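PDB 3PN7: myosin regulatory light chain from Placopecten magellanicus, which probably binds calcium and confers calcium-dependent regulation on the Mg-ATPase activity of molluscan muscle myosin, working from the myosin itself rather than from actin. Local coordinates for residues D57-E60 / L61-M64; N126-E129 / M130-T133. One frame throughout, in Å; residues are numbered along the deposited sequence.

Contact 1: residues D57-E60 / L61-M64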
ATOM      1  N   ASP B  57      37.683  -6.871 -22.856  1.00 59.89           N
ATOM      2  CA  ASP B  57      39.057  -7.358 -22.961  1.00 61.78           C
ATOM      3  C   ASP B  57      39.399  -8.341 -21.840  1.00 58.28           C
ATOM      4  O   ASP B  57      38.829  -8.275 -20.749  1.00 58.26           O
ATOM      5  CB  ASP B  57      40.059  -6.192 -23.004  1.00 69.49           C
ATOM      6  CG  ASP B  57      40.316  -5.582 -21.637  1.00 67.50           C
ATOM      7  OD1 ASP B  57      39.643  -4.586 -21.294  1.00 69.38           O
ATOM      8  OD2 ASP B  57      41.202  -6.093 -20.909  1.00 72.27           O
ATOM      9  N   ASP B  58      40.339  -9.240 -22.117  1.00 55.40           N
ATOM     10  CA  ASP B  58      40.681 -10.333 -21.205  1.00 57.59           C
ATOM     11  C   ASP B  58      40.783  -9.953 -19.736  1.00 53.74           C
ATOM     12  O   ASP B  58      40.539 -10.780 -18.861  1.00 53.03           O
ATOM     13  CB  ASP B  58      41.991 -10.980 -21.634  1.00 55.30           C
ATOM     14  CG  ASP B  58      41.940 -11.477 -23.042  1.00 67.00           C
ATOM     15  OD1 ASP B  58      42.176 -10.665 -23.966  1.00 71.18           O
ATOM     16  OD2 ASP B  58      41.653 -12.677 -23.224  1.00 65.72           O
ATOM     17  N   LYS B  59      41.173  -8.721 -19.451  1.00 51.55           N
ATOM     18  CA  LYS B  59      41.347  -8.347 -18.061  1.00 57.23           C
ATOM     19  C   LYS B  59      40.009  -8.091 -17.375  1.00 51.88           C
ATOM     20  O   LYS B  59      39.871  -8.322 -16.176  1.00 52.43           O
ATOM     21  CB  LYS B  59      42.308  -7.167 -17.915  1.00 64.01           C
ATOM     22  CG  LYS B  59      43.608  -7.563 -17.225  1.00 67.52           C
ATOM     23  CD  LYS B  59      44.131  -8.904 -17.753  1.00 66.78           C
ATOM     24  CE  LYS B  59      45.016  -9.595 -16.723  1.00 62.60           C
ATOM     25  NZ  LYS B  59      44.295  -9.797 -15.424  1.00 59.49           N
ATOM     26  N   GLU B  60      39.020  -7.625 -18.134  1.00 51.15           N
ATOM     27  CA  GLU B  60      37.671  -7.518 -17.594  1.00 49.67           C
ATOM     28  C   GLU B  60      37.135  -8.925 -17.342  1.00 44.61           C
ATOM     29  O   GLU B  60      36.586  -9.199 -16.280  1.00 38.89           O
ATOM     30  CB  GLU B  60      36.747  -6.747 -18.536  1.00 54.83           C
ATOM     31  CG  GLU B  60      37.107  -5.273 -18.710  1.00 64.37           C
ATOM     32  CD  GLU B  60      36.149  -4.523 -19.644  1.00 73.51           C
ATOM     33  OE1 GLU B  60      36.557  -4.201 -20.787  1.00 66.68           O
ATOM     34  OE2 GLU B  60      34.993  -4.250 -19.231  1.00 71.18           O
ATOM     35  N   LEU B  61      37.330  -9.822 -18.309  1.00 48.12           N
ATOM     36  CA  LEU B  61      36.818 -11.193 -18.203  1.00 43.57           C
ATOM     37  C   LEU B  61      37.445 -11.956 -17.043  1.00 43.97           C
ATOM     38  O   LEU B  61      36.746 -12.623 -16.277  1.00 39.46           O
ATOM     39  CB  LEU B  61      37.054 -11.956 -19.499  1.00 38.97           C
ATOM     40  CG  LEU B  61      36.419 -11.291 -20.715  1.00 46.49           C
ATOM     41  CD1 LEU B  61      36.629 -12.144 -21.938  1.00 47.13           C
ATOM     42  CD2 LEU B  61      34.933 -11.044 -20.484  1.00 45.17           C
ATOM     43  N   THR B  62      38.767 -11.864 -16.937  1.00 40.42           N
ATOM     44  CA  THR B  62      39.492 -12.507 -15.865  1.00 42.89           C
ATOM     45  C   THR B  62      38.969 -11.999 -14.545  1.00 36.45           C
ATOM     46  O   THR B  62      38.710 -12.785 -13.639  1.00 40.32           O
ATOM     47  CB  THR B  62      41.008 -12.209 -15.941  1.00 48.00           C
ATOM     48  OG1 THR B  62      41.201 -10.792 -15.991  1.00 57.85           O
ATOM     49  CG2 THR B  62      41.609 -12.814 -17.183  1.00 39.50           C
ATOM     50  N   ALA B  63      38.815 -10.683 -14.435  1.00 37.37           N
ATOM     51  CA  ALA B  63      38.307 -10.079 -13.208  1.00 40.30           C
ATOM     52  C   ALA B  63      36.886 -10.553 -12.866  1.00 39.86           C
ATOM     53  O   ALA B  63      36.586 -10.783 -11.697  1.00 39.66           O
ATOM     54  CB  ALA B  63      38.386  -8.548 -13.264  1.00 34.78           C
ATOM     55  N   MET B  64      36.023 -10.717 -13.871  1.00 35.59           N
ATOM     56  CA  MET B  64      34.678 -11.263 -13.624  1.00 35.26           C
ATOM     57  C   MET B  64      34.772 -12.634 -12.987  1.00 35.19           C
ATOM     58  O   MET B  64      34.073 -12.933 -12.016  1.00 38.09           O
ATOM     59  CB  MET B  64      33.850 -11.367 -14.907  1.00 35.40           C
ATOM     60  CG  MET B  64      33.373 -10.040 -15.486  1.00 31.97           C
ATOM     61  SD  MET B  64      32.411 -10.241 -17.026  1.00 30.85           S
ATOM     62  CE  MET B  64      30.921 -11.055 -16.437  1.00 32.90           C
TER
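Lys59 and Thr62 meet on the exposed side of the first turn of helix 58-66, an N-capped helix of the EF-hand domain pair. The CB of Lys59 heads away from the following turn, but the chain bends at chi2 (43°) and again at chi4, and its far half swings back across Thr62. CD passes 3.9 Å from Thr62 OG1, CE runs on beside the same oxygen, and NZ ends 3.3 Å from Thr62 OG1 as a hydrogen-bond donor. Thr62 OG1 also lies 2.8 Å from Lys59 O, and Lys66 NZ makes a weak bond to it from the next turn. A valine in place of Thr62 would probably leave the Lys59 ammonium without this acceptor, its flexible chain set free to turn. At the helix start Asp57 is the N-cap: its OD2 accepts from Lys59 N at 3.0 Å, with the N-H arriving from above the carboxylate plane, 47° out of it. Asp57 OD1 and Glu60 OE1 stand 3.2 Å apart with no hydrogen bond between them, a closeness of two acids that might raise the proton affinity of one. Asp58 turns elsewhere, to a salt bridge with Lys46. On the buried side Leu61 packs on Ile42 and Phe49 of helix 42-52, joined by Met64, which also rests on Phe49. Further bonds along the turn are Leu61 N to Asp57 O and Met64 N to Glu60 O, the latter at 2.9 Å, and Met64 CG lies 3.4 Å from that same Glu60 O.

Contact 2: residues N126-E129 / M130-T133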
ATOM      1  N   ASN B 126      16.009   7.054   1.095  1.00 30.86           N
ATOM      2  CA  ASN B 126      16.785   8.197   1.552  1.00 30.64           C
ATOM      3  C   ASN B 126      17.092   9.096   0.353  1.00 34.21           C
ATOM      4  O   ASN B 126      16.829   8.707  -0.787  1.00 32.81           O
ATOM      5  CB  ASN B 126      18.056   7.728   2.253  1.00 33.18           C
ATOM      6  CG  ASN B 126      19.017   7.015   1.315  1.00 36.60           C
ATOM      7  OD1 ASN B 126      19.118   7.359   0.128  1.00 35.12           O
ATOM      8  ND2 ASN B 126      19.741   6.022   1.844  1.00 29.39           N
ATOM      9  N   LYS B 127      17.630  10.289   0.597  1.00 35.36           N
ATOM     10  CA  LYS B 127      17.767  11.290  -0.467  1.00 36.80           C
ATOM     11  C   LYS B 127      18.672  10.885  -1.636  1.00 38.22           C
ATOM     12  O   LYS B 127      18.469  11.341  -2.766  1.00 35.93           O
ATOM     13  CB  LYS B 127      18.213  12.640   0.099  1.00 44.51           C
ATOM     14  CG  LYS B 127      17.052  13.566   0.492  1.00 58.66           C
ATOM     15  CD  LYS B 127      17.430  15.045   0.320  1.00 71.44           C
ATOM     16  CE  LYS B 127      16.629  15.961   1.262  1.00 80.84           C
ATOM     17  NZ  LYS B 127      17.182  17.356   1.374  1.00 76.93           N
ATOM     18  N   ASP B 128      19.684  10.069  -1.347  1.00 35.60           N
ATOM     19  CA  ASP B 128      20.544   9.489  -2.374  1.00 35.10           C
ATOM     20  C   ASP B 128      19.816   8.397  -3.194  1.00 38.04           C
ATOM     21  O   ASP B 128      19.948   8.334  -4.419  1.00 35.51           O
ATOM     22  CB  ASP B 128      21.833   8.934  -1.758  1.00 38.97           C
ATOM     23  CG  ASP B 128      22.673  10.018  -1.064  1.00 44.24           C
ATOM     24  OD1 ASP B 128      22.827  11.128  -1.625  1.00 41.21           O
ATOM     25  OD2 ASP B 128      23.167   9.756   0.056  1.00 47.39           O
ATOM     26  N   GLU B 129      19.029   7.555  -2.531  1.00 32.04           N
ATOM     27  CA  GLU B 129      18.212   6.603  -3.277  1.00 35.20           C
ATOM     28  C   GLU B 129      17.211   7.331  -4.183  1.00 35.10           C
ATOM     29  O   GLU B 129      17.055   6.966  -5.347  1.00 29.90           O
ATOM     30  CB  GLU B 129      17.530   5.605  -2.349  1.00 32.83           C
ATOM     31  CG  GLU B 129      18.506   4.600  -1.758  1.00 31.05           C
ATOM     32  CD  GLU B 129      17.887   3.791  -0.627  1.00 36.84           C
ATOM     33  OE1 GLU B 129      17.038   4.345   0.113  1.00 31.48           O
ATOM     34  OE2 GLU B 129      18.258   2.602  -0.478  1.00 38.00           O
ATOM     35  N   MET B 130      16.577   8.383  -3.662  1.00 34.73           N
ATOM     36  CA  MET B 130      15.681   9.211  -4.467  1.00 30.46           C
ATOM     37  C   MET B 130      16.393   9.797  -5.696  1.00 37.25           C
ATOM     38  O   MET B 130      15.874   9.735  -6.811  1.00 34.52           O
ATOM     39  CB  MET B 130      15.047  10.329  -3.622  1.00 27.41           C
ATOM     40  CG  MET B 130      14.052   9.832  -2.568  1.00 28.81           C
ATOM     41  SD  MET B 130      12.679   8.906  -3.316  1.00 33.21           S
ATOM     42  CE  MET B 130      11.750  10.177  -4.157  1.00 30.96           C
ATOM     43  N   ARG B 131      17.588  10.349  -5.501  1.00 37.20           N
ATOM     44  CA  ARG B 131      18.298  10.994  -6.602  1.00 36.05           C
ATOM     45  C   ARG B 131      18.672  10.029  -7.733  1.00 33.77           C
ATOM     46  O   ARG B 131      18.485  10.340  -8.906  1.00 38.17           O
ATOM     47  CB  ARG B 131      19.554  11.729  -6.105  1.00 40.51           C
ATOM     48  CG  ARG B 131      20.306  12.486  -7.230  1.00 43.94           C
ATOM     49  CD  ARG B 131      21.666  13.008  -6.762  1.00 44.32           C
ATOM     50  NE  ARG B 131      22.577  11.921  -6.415  1.00 44.89           N
ATOM     51  CZ  ARG B 131      22.938  11.604  -5.172  1.00 43.45           C
ATOM     52  NH1 ARG B 131      22.476  12.297  -4.143  1.00 39.29           N
ATOM     53  NH2 ARG B 131      23.774  10.593  -4.961  1.00 46.04           N
ATOM     54  N   MET B 132      19.204   8.869  -7.379  1.00 31.50           N
ATOM     55  CA  MET B 132      19.632   7.894  -8.374  1.00 34.29           C
ATOM     56  C   MET B 132      18.436   7.230  -9.044  1.00 38.95           C
ATOM     57  O   MET B 132      18.528   6.772 -10.176  1.00 41.45           O
ATOM     58  CB  MET B 132      20.525   6.831  -7.742  1.00 32.66           C
ATOM     59  CG  MET B 132      21.836   7.368  -7.179  1.00 40.77           C
ATOM     60  SD  MET B 132      22.670   6.079  -6.248  1.00 50.98           S
ATOM     61  CE  MET B 132      23.733   7.047  -5.180  1.00 54.19           C
ATOM     62  N   THR B 133      17.315   7.160  -8.335  1.00 36.54           N
ATOM     63  CA  THR B 133      16.110   6.581  -8.906  1.00 36.22           C
ATOM     64  C   THR B 133      15.571   7.453 -10.045  1.00 34.31           C
ATOM     65  O   THR B 133      15.324   6.968 -11.137  1.00 33.02           O
ATOM     66  CB  THR B 133      15.031   6.351  -7.830  1.00 29.89           C
ATOM     67  OG1 THR B 133      15.486   5.347  -6.911  1.00 29.95           O
ATOM     68  CG2 THR B 133      13.726   5.880  -8.468  1.00 30.55           C
TER
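Arg131 has CG anti to its own backbone N (chi1 -177°), which sends the chain out alongside Asp128, and a bend at chi3 (64°) turns the guanidinium so that its edge meets the carboxylate. Asp128, its CG beside the backbone N, points the same way, and the two side chains run side by side one turn apart. Arg131 NH1 closes a salt bridge to Asp128 OD1 at 2.8 Å, meeting the anti lone pair of that oxygen, while OD1 lies at the guanidinium edge, close to its plane. The two flat groups are nonetheless turned 63° against each other, and Arg131 NH2 stays 3.5 Å from Asp128 OD1, so the grip rests on a single N-H. Across the helix, Thr133 bonds twice to one carbonyl: its N lies 3.0 Å from Glu129 O and its OG1 2.7 Å from the same Glu129 O, arriving from opposite faces of the carbonyl plane. This satisfies the hydroxyl of a buried residue within its own helix. Met130 sends its bent side chain onto Leu118 and Glu119 of helix 111-120 and onto Phe125, which Thr133 also touches. At the start of the helix Glu129 N gives a nearly straight bond to Asn126 OD1 at 2.7 Å. In return Asn126 N donates to Glu129 OE1 at 3.1 Å, through the oxygen's anti lone pair, which helps to fix the carboxylate; OE2 forms a salt bridge with a basic side chain on the chain of another protein. These reciprocal bonds make Asn126 and Glu129 a capping box, the N-terminal closure of helix 127-134.

Contacts 1 and 2 each form the opening turns of a short helix, 58-66 and 127-134 respectively, and they come in series along the chain. Their centres are 31 Å apart and their nearest atoms about 21 Å, so they do not touch. Contact 1 belongs to the EF-hand domain pair that holds the magnesium ion, the side chain of Leu61 about 13 Å from the metal. Contact 2 is plain helix packing, remote from the magnesium site, its helix lying on helix 111-120. Both meet the chain of another protein in the assembly, through Met64 in one and Glu129, Met132 and Thr133 in the other, so residues far apart on the light chain take part in contacts between proteins.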